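Local coordinates for protein F01G10.3, confirmed by transcript evidence (PDB 3K6J), which probably acts as an NAD+-dependent (3S)-3-hydroxyacyl-CoA dehydrogenase, being the zinc-binding dehydrogenase part of a multifunctional enzyme from Caenorhabditis elegans, at residues H206-S209 with Q210-A213; F245-S248 with Q249-M252; G370-C373 with I374-V378. All coordinates share one frame; numbering follows the deposited sequence.

Contact 1: residues H206-S209 with Q210-A213; sequences HTSS and QAIA
Q210, in the first turn of helix 209-221, bends back at chi2 (115°) and brings its carboxamide oxygen OE1 to 3.8 Å from S208 OG, a loose approach. A211 makes the decisive polar contact. Its backbone N donates to S208 OG at 3.0 Å along an almost straight line (168°), so S208 serves as the N-cap. The hydroxyl is in place because chi1 of S208 (74°) sets OG between its own backbone N and carbonyl carbon, and the methyl of A211 lies against it, CB to OG 3.5 Å. That same OG has a second, weak bond to S182 O. I212 N then reaches back to S208 O at 3.0 Å, while its side chain crosses that of T207 at about a right angle. I212 CD1 presses on T207 CG2 at 3.5 Å, closer than carbons usually pack, and the pair occupies the two positions of a hydrophobic staple, just before the cap and on the fourth helical residue. T207 OG1 meanwhile bonds to G204 N and L184 O. A213 N, bonded to S209 O at 2.8 Å, carries on the regular helical pattern. In this Rossmann-type domain, as in many helix starts, the chemistry is thus divided: a serine hydroxyl satisfies an amide that has no preceding helical turn, and beside it two apolar branches close the join between loop and helix.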
ATOM      1  N   HIS A 206      15.892  -3.728 -18.807  1.00 22.62           N
ATOM      2  CA  HIS A 206      17.018  -2.864 -19.176  0.60 22.78           C
ATOM      3  C   HIS A 206      17.304  -1.724 -18.196  1.00 22.51           C
ATOM      4  O   HIS A 206      18.339  -1.066 -18.299  1.00 22.71           O
ATOM      5  CB  HIS A 206      16.895  -2.324 -20.615  0.60 22.47           C
ATOM      6  CG  HIS A 206      18.195  -1.819 -21.184  0.60 22.02           C
ATOM      7  ND1 HIS A 206      19.311  -2.615 -21.316  0.60 24.12           N
ATOM      8  CD2 HIS A 206      18.555  -0.603 -21.658  0.60 20.85           C
ATOM      9  CE1 HIS A 206      20.299  -1.914 -21.849  0.60 20.95           C
ATOM     10  NE2 HIS A 206      19.871  -0.686 -22.048  0.60 18.69           N
ATOM     11  N   THR A 207      16.415  -1.518 -17.220  1.00 23.11           N
ATOM     12  CA  THR A 207      16.611  -0.484 -16.193  1.00 23.09           C
ATOM     13  C   THR A 207      18.021  -0.557 -15.629  1.00 24.12           C
ATOM     14  O   THR A 207      18.454  -1.642 -15.192  1.00 23.37           O
ATOM     15  CB  THR A 207      15.640  -0.641 -15.011  1.00 22.70           C
ATOM     16  OG1 THR A 207      14.287  -0.619 -15.477  1.00 22.90           O
ATOM     17  CG2 THR A 207      15.839   0.520 -14.013  1.00 21.59           C
ATOM     18  N   SER A 208      18.708   0.583 -15.647  1.00 24.75           N
ATOM     19  CA  SER A 208      20.085   0.691 -15.164  1.00 27.01           C
ATOM     20  C   SER A 208      20.216   0.887 -13.642  1.00 28.04           C
ATOM     21  O   SER A 208      19.292   1.419 -12.976  1.00 27.51           O
ATOM     22  CB  SER A 208      20.792   1.861 -15.837  1.00 26.59           C
ATOM     23  OG  SER A 208      20.318   3.090 -15.305  1.00 29.94           O
ATOM     24  N   SER A 209      21.396   0.514 -13.122  1.00 27.86           N
ATOM     25  CA  SER A 209      21.725   0.686 -11.700  1.00 28.57           C
ATOM     26  C   SER A 209      21.615   2.145 -11.291  1.00 28.58           C
ATOM     27  O   SER A 209      21.146   2.439 -10.196  1.00 29.14           O
ATOM     28  CB  SER A 209      23.115   0.111 -11.366  1.00 28.39           C
ATOM     29  OG  SER A 209      24.149   0.871 -11.967  1.00 27.73           O
ATOM     30  N   GLN A 210      21.999   3.055 -12.187  1.00 28.72           N
ATOM     31  CA  GLN A 210      21.861   4.479 -11.929  1.00 29.18           C
ATOM     32  C   GLN A 210      20.421   4.886 -11.758  1.00 28.21           C
ATOM     33  O   GLN A 210      20.085   5.605 -10.822  1.00 29.01           O
ATOM     34  CB  GLN A 210      22.421   5.329 -13.064  1.00 30.10           C
ATOM     35  CG  GLN A 210      23.887   5.469 -13.068  1.00 34.24           C
ATOM     36  CD  GLN A 210      24.461   4.816 -14.267  1.00 39.68           C
ATOM     37  OE1 GLN A 210      23.965   3.766 -14.721  1.00 41.22           O
ATOM     38  NE2 GLN A 210      25.503   5.437 -14.828  1.00 41.04           N
ATOM     39  N   ALA A 211      19.575   4.467 -12.687  1.00 27.12           N
ATOM     40  CA  ALA A 211      18.156   4.760 -12.582  1.00 26.20           C
ATOM     41  C   ALA A 211      17.653   4.257 -11.231  1.00 24.84           C
ATOM     42  O   ALA A 211      16.974   4.970 -10.543  1.00 25.26           O
ATOM     43  CB  ALA A 211      17.369   4.132 -13.752  1.00 25.42           C
ATOM     44  N   ILE A 212      18.021   3.041 -10.853  1.00 24.86           N
ATOM     45  CA  ILE A 212      17.617   2.475  -9.570  1.00 24.60           C
ATOM     46  C   ILE A 212      18.113   3.306  -8.380  1.00 24.58           C
ATOM     47  O   ILE A 212      17.308   3.687  -7.502  1.00 25.08           O
ATOM     48  CB  ILE A 212      18.048   1.007  -9.432  1.00 24.64           C
ATOM     49  CG1 ILE A 212      17.379   0.141 -10.508  1.00 25.06           C
ATOM     50  CG2 ILE A 212      17.700   0.471  -8.035  1.00 23.52           C
ATOM     51  CD1 ILE A 212      15.843   0.246 -10.566  1.00 24.01           C
ATOM     52  N   ALA A 213      19.404   3.635  -8.371  1.00 24.11           N
ATOM     53  CA  ALA A 213      19.989   4.424  -7.260  1.00 24.79           C
ATOM     54  C   ALA A 213      19.375   5.807  -7.179  1.00 24.23           C
ATOM     55  O   ALA A 213      19.089   6.303  -6.092  1.00 25.00           O
ATOM     56  CB  ALA A 213      21.541   4.519  -7.387  1.00 24.22           C
TER

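Contact 2: residues F245-S248 with Q249-M252; sequences FDQS and QKLM
K250 runs back beside Q247, one helical turn earlier, and its side chain illustrates how a long aliphatic stem can carry a charge to a buried partner. CB rests 3.4 Å from Q247 O. CG passes 3.8 Å from D246 O, and K250 N donates to that same D246 O. Beyond CG the chain is fully extended. CD and then CE draw nearer to the Q247 amide, CE ending 3.8 Å from OE1, and NZ donates to Q247 OE1 at 3.1 Å from a position tilted 21° out of the carbonyl plane. Q247 meets it by bending at chi2 (-53°), its NE2 bonding in turn to F361 O and Y431 OH. NZ has a stronger partner in the salt bridge to E428. With a leucine in place of K250, the E428 carboxylate would probably be left without its positive mate and Q247 OE1 without this donor. On another flank Q249 CG lies 3.7 Å from F245 CE2. Helix 234-253, in the region assigned to the 3-hydroxyacyl-CoA dehydrogenase C-terminal family, is largely enclosed here: K250 and L251 touch F361 of helix 355-375, F245 and S248 meet helix 275-282, and L251 and M252 lie on helix 259-269.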
ATOM      1  N   PHE A 245      -8.713  -9.829   6.429  1.00 33.52           N
ATOM      2  CA  PHE A 245     -10.018  -9.218   6.619  1.00 34.69           C
ATOM      3  C   PHE A 245     -11.103 -10.279   6.847  1.00 35.48           C
ATOM      4  O   PHE A 245     -12.025 -10.053   7.635  1.00 35.78           O
ATOM      5  CB  PHE A 245     -10.385  -8.267   5.469  1.00 34.73           C
ATOM      6  CG  PHE A 245     -11.569  -7.369   5.772  1.00 35.89           C
ATOM      7  CD1 PHE A 245     -11.423  -6.242   6.562  1.00 35.65           C
ATOM      8  CD2 PHE A 245     -12.835  -7.668   5.279  1.00 37.47           C
ATOM      9  CE1 PHE A 245     -12.504  -5.420   6.852  1.00 37.71           C
ATOM     10  CE2 PHE A 245     -13.936  -6.841   5.571  1.00 37.76           C
ATOM     11  CZ  PHE A 245     -13.765  -5.722   6.354  1.00 37.70           C
ATOM     12  N   ASP A 246     -10.997 -11.424   6.174  1.00 35.99           N
ATOM     13  CA  ASP A 246     -11.953 -12.496   6.417  1.00 37.14           C
ATOM     14  C   ASP A 246     -11.941 -12.967   7.859  1.00 36.94           C
ATOM     15  O   ASP A 246     -13.001 -13.100   8.464  1.00 37.89           O
ATOM     16  CB  ASP A 246     -11.799 -13.644   5.428  1.00 37.73           C
ATOM     17  CG  ASP A 246     -12.427 -13.320   4.075  1.00 40.37           C
ATOM     18  OD1 ASP A 246     -12.478 -12.120   3.695  1.00 44.73           O
ATOM     19  OD2 ASP A 246     -12.893 -14.258   3.395  1.00 43.36           O
ATOM     20  N   GLN A 247     -10.750 -13.198   8.410  1.00 36.63           N
ATOM     21  CA  GLN A 247     -10.595 -13.487   9.834  1.00 35.89           C
ATOM     22  C   GLN A 247     -11.277 -12.429  10.680  1.00 36.68           C
ATOM     23  O   GLN A 247     -12.025 -12.755  11.615  1.00 36.77           O
ATOM     24  CB  GLN A 247      -9.122 -13.549  10.224  1.00 35.77           C
ATOM     25  CG  GLN A 247      -8.334 -14.662   9.568  1.00 35.72           C
ATOM     26  CD  GLN A 247      -8.989 -16.016   9.765  1.00 36.98           C
ATOM     27  OE1 GLN A 247      -9.566 -16.575   8.827  1.00 38.45           O
ATOM     28  NE2 GLN A 247      -8.930 -16.536  10.994  1.00 34.61           N
ATOM     29  N   SER A 248     -11.028 -11.162  10.347  1.00 36.52           N
ATOM     30  CA  SER A 248     -11.601 -10.047  11.083  1.00 37.48           C
ATOM     31  C   SER A 248     -13.127 -10.096  11.110  1.00 37.72           C
ATOM     32  O   SER A 248     -13.749  -9.757  12.114  1.00 37.51           O
ATOM     33  CB  SER A 248     -11.128  -8.717  10.485  1.00 37.33           C
ATOM     34  OG  SER A 248      -9.739  -8.570  10.720  1.00 39.49           O
ATOM     35  N   GLN A 249     -13.712 -10.514   9.997  1.00 38.16           N
ATOM     36  CA  GLN A 249     -15.148 -10.661   9.915  1.00 39.50           C
ATOM     37  C   GLN A 249     -15.660 -11.807  10.788  1.00 40.25           C
ATOM     38  O   GLN A 249     -16.685 -11.651  11.465  1.00 40.75           O
ATOM     39  CB  GLN A 249     -15.582 -10.823   8.472  1.00 39.38           C
ATOM     40  CG  GLN A 249     -15.306  -9.573   7.662  1.00 40.43           C
ATOM     41  CD  GLN A 249     -16.294  -9.386   6.547  1.00 43.07           C
ATOM     42  OE1 GLN A 249     -15.947  -9.476   5.362  1.00 43.16           O
ATOM     43  NE2 GLN A 249     -17.546  -9.134   6.915  1.00 44.01           N
ATOM     44  N   LYS A 250     -14.944 -12.936  10.799  1.00 40.84           N
ATOM     45  CA  LYS A 250     -15.328 -14.079  11.629  1.00 41.41           C
ATOM     46  C   LYS A 250     -15.487 -13.664  13.092  1.00 42.85           C
ATOM     47  O   LYS A 250     -16.363 -14.186  13.791  1.00 43.07           O
ATOM     48  CB  LYS A 250     -14.326 -15.219  11.524  1.00 40.70           C
ATOM     49  CG  LYS A 250     -14.444 -16.076  10.276  1.00 39.11           C
ATOM     50  CD  LYS A 250     -13.286 -17.086  10.215  1.00 35.53           C
ATOM     51  CE  LYS A 250     -13.213 -17.797   8.870  1.00 34.79           C
ATOM     52  NZ  LYS A 250     -11.931 -18.555   8.758  1.00 35.79           N
ATOM     53  N   LEU A 251     -14.660 -12.718  13.543  1.00 43.57           N
ATOM     54  CA  LEU A 251     -14.735 -12.229  14.908  1.00 44.84           C
ATOM     55  C   LEU A 251     -16.101 -11.616  15.215  1.00 46.15           C
ATOM     56  O   LEU A 251     -16.547 -11.615  16.369  1.00 46.32           O
ATOM     57  CB  LEU A 251     -13.627 -11.208  15.182  1.00 44.35           C
ATOM     58  CG  LEU A 251     -12.203 -11.761  15.296  1.00 44.52           C
ATOM     59  CD1 LEU A 251     -11.178 -10.623  15.329  1.00 43.73           C
ATOM     60  CD2 LEU A 251     -12.029 -12.699  16.496  1.00 42.60           C
ATOM     61  N   MET A 252     -16.754 -11.097  14.176  1.00 47.40           N
ATOM     62  CA  MET A 252     -18.062 -10.476  14.323  1.00 48.57           C
ATOM     63  C   MET A 252     -19.195 -11.499  14.275  1.00 49.38           C
ATOM     64  O   MET A 252     -20.021 -11.536  15.190  1.00 49.99           O
ATOM     65  CB  MET A 252     -18.284  -9.374  13.272  1.00 48.62           C
ATOM     66  CG  MET A 252     -17.526  -8.078  13.533  1.00 47.67           C
ATOM     67  SD  MET A 252     -17.897  -6.826  12.302  1.00 45.71           S
ATOM     68  CE  MET A 252     -17.522  -7.706  10.780  1.00 47.10           C
TER

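Contact 3: residues G370-C373 with I374-V378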
ATOM      1  N   GLY A 370       1.336 -15.078   3.483  1.00 28.62           N
ATOM      2  CA  GLY A 370       2.593 -14.558   2.956  1.00 28.12           C
ATOM      3  C   GLY A 370       3.524 -15.680   2.520  1.00 28.50           C
ATOM      4  O   GLY A 370       4.100 -15.634   1.431  1.00 27.84           O
ATOM      5  N   TYR A 371       3.685 -16.698   3.375  1.00 28.98           N
ATOM      6  CA  TYR A 371       4.567 -17.830   3.027  1.00 29.01           C
ATOM      7  C   TYR A 371       4.021 -18.609   1.837  1.00 29.97           C
ATOM      8  O   TYR A 371       4.762 -19.069   0.992  1.00 30.79           O
ATOM      9  CB  TYR A 371       4.820 -18.710   4.245  1.00 28.22           C
ATOM     10  CG  TYR A 371       5.890 -18.109   5.112  1.00 25.86           C
ATOM     11  CD1 TYR A 371       5.578 -17.426   6.282  1.00 23.33           C
ATOM     12  CD2 TYR A 371       7.210 -18.187   4.735  1.00 23.07           C
ATOM     13  CE1 TYR A 371       6.582 -16.864   7.055  1.00 24.65           C
ATOM     14  CE2 TYR A 371       8.212 -17.632   5.495  1.00 23.99           C
ATOM     15  CZ  TYR A 371       7.900 -16.969   6.640  1.00 22.78           C
ATOM     16  OH  TYR A 371       8.932 -16.425   7.372  1.00 22.61           O
ATOM     17  N   ARG A 372       2.706 -18.706   1.763  1.00 31.51           N
ATOM     18  CA  ARG A 372       2.023 -19.229   0.594  1.00 32.68           C
ATOM     19  C   ARG A 372       2.426 -18.456  -0.684  1.00 33.14           C
ATOM     20  O   ARG A 372       2.741 -19.076  -1.701  1.00 33.33           O
ATOM     21  CB  ARG A 372       0.518 -19.154   0.840  1.00 32.80           C
ATOM     22  CG  ARG A 372      -0.290 -20.252   0.221  1.00 36.24           C
ATOM     23  CD  ARG A 372       0.076 -21.576   0.804  1.00 40.03           C
ATOM     24  NE  ARG A 372      -0.970 -22.151   1.634  1.00 42.88           N
ATOM     25  CZ  ARG A 372      -0.931 -23.401   2.087  1.00 45.24           C
ATOM     26  NH1 ARG A 372       0.097 -24.193   1.788  1.00 46.08           N
ATOM     27  NH2 ARG A 372      -1.914 -23.864   2.841  1.00 47.33           N
ATOM     28  N   CYS A 373       2.415 -17.114  -0.635  1.00 33.05           N
ATOM     29  CA  CYS A 373       2.905 -16.280  -1.764  1.00 33.21           C
ATOM     30  C   CYS A 373       4.377 -16.491  -2.068  1.00 33.14           C
ATOM     31  O   CYS A 373       4.771 -16.555  -3.240  1.00 32.90           O
ATOM     32  CB  CYS A 373       2.687 -14.784  -1.511  1.00 32.73           C
ATOM     33  SG  CYS A 373       0.997 -14.300  -1.450  1.00 33.11           S
ATOM     34  N   ILE A 374       5.197 -16.561  -1.024  1.00 33.37           N
ATOM     35  CA  ILE A 374       6.605 -16.870  -1.227  1.00 34.35           C
ATOM     36  C   ILE A 374       6.791 -18.215  -2.003  1.00 35.74           C
ATOM     37  O   ILE A 374       7.393 -18.232  -3.087  1.00 35.49           O
ATOM     38  CB  ILE A 374       7.399 -16.869   0.097  1.00 34.57           C
ATOM     39  CG1 ILE A 374       7.435 -15.462   0.703  1.00 33.62           C
ATOM     40  CG2 ILE A 374       8.821 -17.369  -0.134  1.00 32.72           C
ATOM     41  CD1 ILE A 374       7.773 -15.455   2.169  1.00 32.89           C
ATOM     42  N   GLU A 375       6.253 -19.314  -1.478  1.00 36.51           N
ATOM     43  CA  GLU A 375       6.500 -20.639  -2.100  1.00 38.22           C
ATOM     44  C   GLU A 375       5.918 -20.780  -3.524  1.00 38.06           C
ATOM     45  O   GLU A 375       6.357 -21.636  -4.295  1.00 38.16           O
ATOM     46  CB  GLU A 375       6.007 -21.786  -1.207  1.00 38.44           C
ATOM     47  CG  GLU A 375       4.486 -21.930  -1.149  1.00 41.69           C
ATOM     48  CD  GLU A 375       4.016 -23.075  -0.241  1.00 47.10           C
ATOM     49  OE1 GLU A 375       4.861 -23.691   0.470  1.00 46.72           O
ATOM     50  OE2 GLU A 375       2.784 -23.348  -0.232  1.00 49.29           O
ATOM     51  N   GLU A 376       4.926 -19.952  -3.851  1.00 37.42           N
ATOM     52  CA  GLU A 376       4.326 -19.968  -5.180  1.00 36.85           C
ATOM     53  C   GLU A 376       5.098 -19.126  -6.212  1.00 36.27           C
ATOM     54  O   GLU A 376       4.720 -19.065  -7.378  1.00 36.19           O
ATOM     55  CB  GLU A 376       2.862 -19.553  -5.086  1.00 36.85           C
ATOM     56  CG  GLU A 376       2.035 -20.613  -4.379  1.00 36.81           C
ATOM     57  CD  GLU A 376       0.618 -20.187  -4.072  1.00 39.73           C
ATOM     58  OE1 GLU A 376       0.084 -20.601  -3.005  1.00 41.44           O
ATOM     59  OE2 GLU A 376       0.012 -19.462  -4.890  1.00 40.37           O
ATOM     60  N   GLY A 377       6.192 -18.501  -5.781  1.00 35.46           N
ATOM     61  CA  GLY A 377       7.007 -17.659  -6.670  1.00 34.94           C
ATOM     62  C   GLY A 377       6.469 -16.264  -6.976  1.00 34.21           C
ATOM     63  O   GLY A 377       7.066 -15.538  -7.768  1.00 35.03           O
ATOM     64  N   VAL A 378       5.356 -15.890  -6.346  1.00 33.65           N
ATOM     65  CA  VAL A 378       4.744 -14.545  -6.486  1.00 32.83           C
ATOM     66  C   VAL A 378       5.644 -13.429  -5.936  1.00 31.22           C
ATOM     67  O   VAL A 378       5.675 -12.304  -6.466  1.00 31.17           O
ATOM     68  CB  VAL A 378       3.364 -14.459  -5.739  1.00 33.07           C
ATOM     69  CG1 VAL A 378       2.624 -13.184  -6.123  1.00 33.75           C
ATOM     70  CG2 VAL A 378       2.489 -15.671  -6.044  1.00 34.16           C
TER
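From G370 to E375 the backbone is alpha helix, with I374 N bonded to G370 O at 2.8 Å; E376 leads out of it and G377, at a positive phi of 78°, turns the chain away from helix 355-375. This is a Schellman motif. G377 N bonds back to I374 O at 3.0 Å, and V378 N, more weakly, to C373 O at 3.2 Å. The motif commonly carries an apolar pair across the reversal, and here C373 and V378 supply it, CB to CB 4.3 Å; V378 also rests on V236 and R239 of helix 234-253. Glycine suits the turning position, because with no CB it takes up a positive phi at little cost. On another side of the helix Y371 and I374 lie side by side, I374 CD1 touching ring atom CD2 of Y371 at 3.8 Å. Helix 435-440 packs against the tyrosine, whose OH bonds to W395 NE1, and helix 381-391 touches both residues. The two glutamates near this helix end are sorted by partner. E376 runs past R372, OE1 coming 3.3 Å from R372 CG, but its salt bridge is to R239. E375 has CG between its own backbone N and carbonyl carbon (chi1 73°), which sends the extended chain alongside R372. Its OE1 accepts from A436 N, while OE2 faces the arginine. The R372 chain, bent at chi2 and chi3, turns the edge of its guanidinium to this oxygen: NH1 reaches E375 OE2 at 3.5 Å, a long, weak salt bridge that is nonetheless nearly straight (171°).

Overall arrangement
The three contacts sample one principle, short-range order within helices, at a helix start, along a helix and at a helix end. Contact 1 stands apart in the NAD-binding domain, its centre about 42 Å from that of contact 2 on the opposite side of the chain's centre. Contacts 2 and 3 lie on two helices that pack on each other: side chains of 245-252 touch helix 355-375, and the C-terminal end of that helix, at contact 3, touches helix 234-253 near its start. Contact 2 is the buried one, and its lysine charge is met inside; contacts 1 and 3 are partly buried and settle helix termini, one through a hydroxyl, the other through a glycine turn flanked by charges.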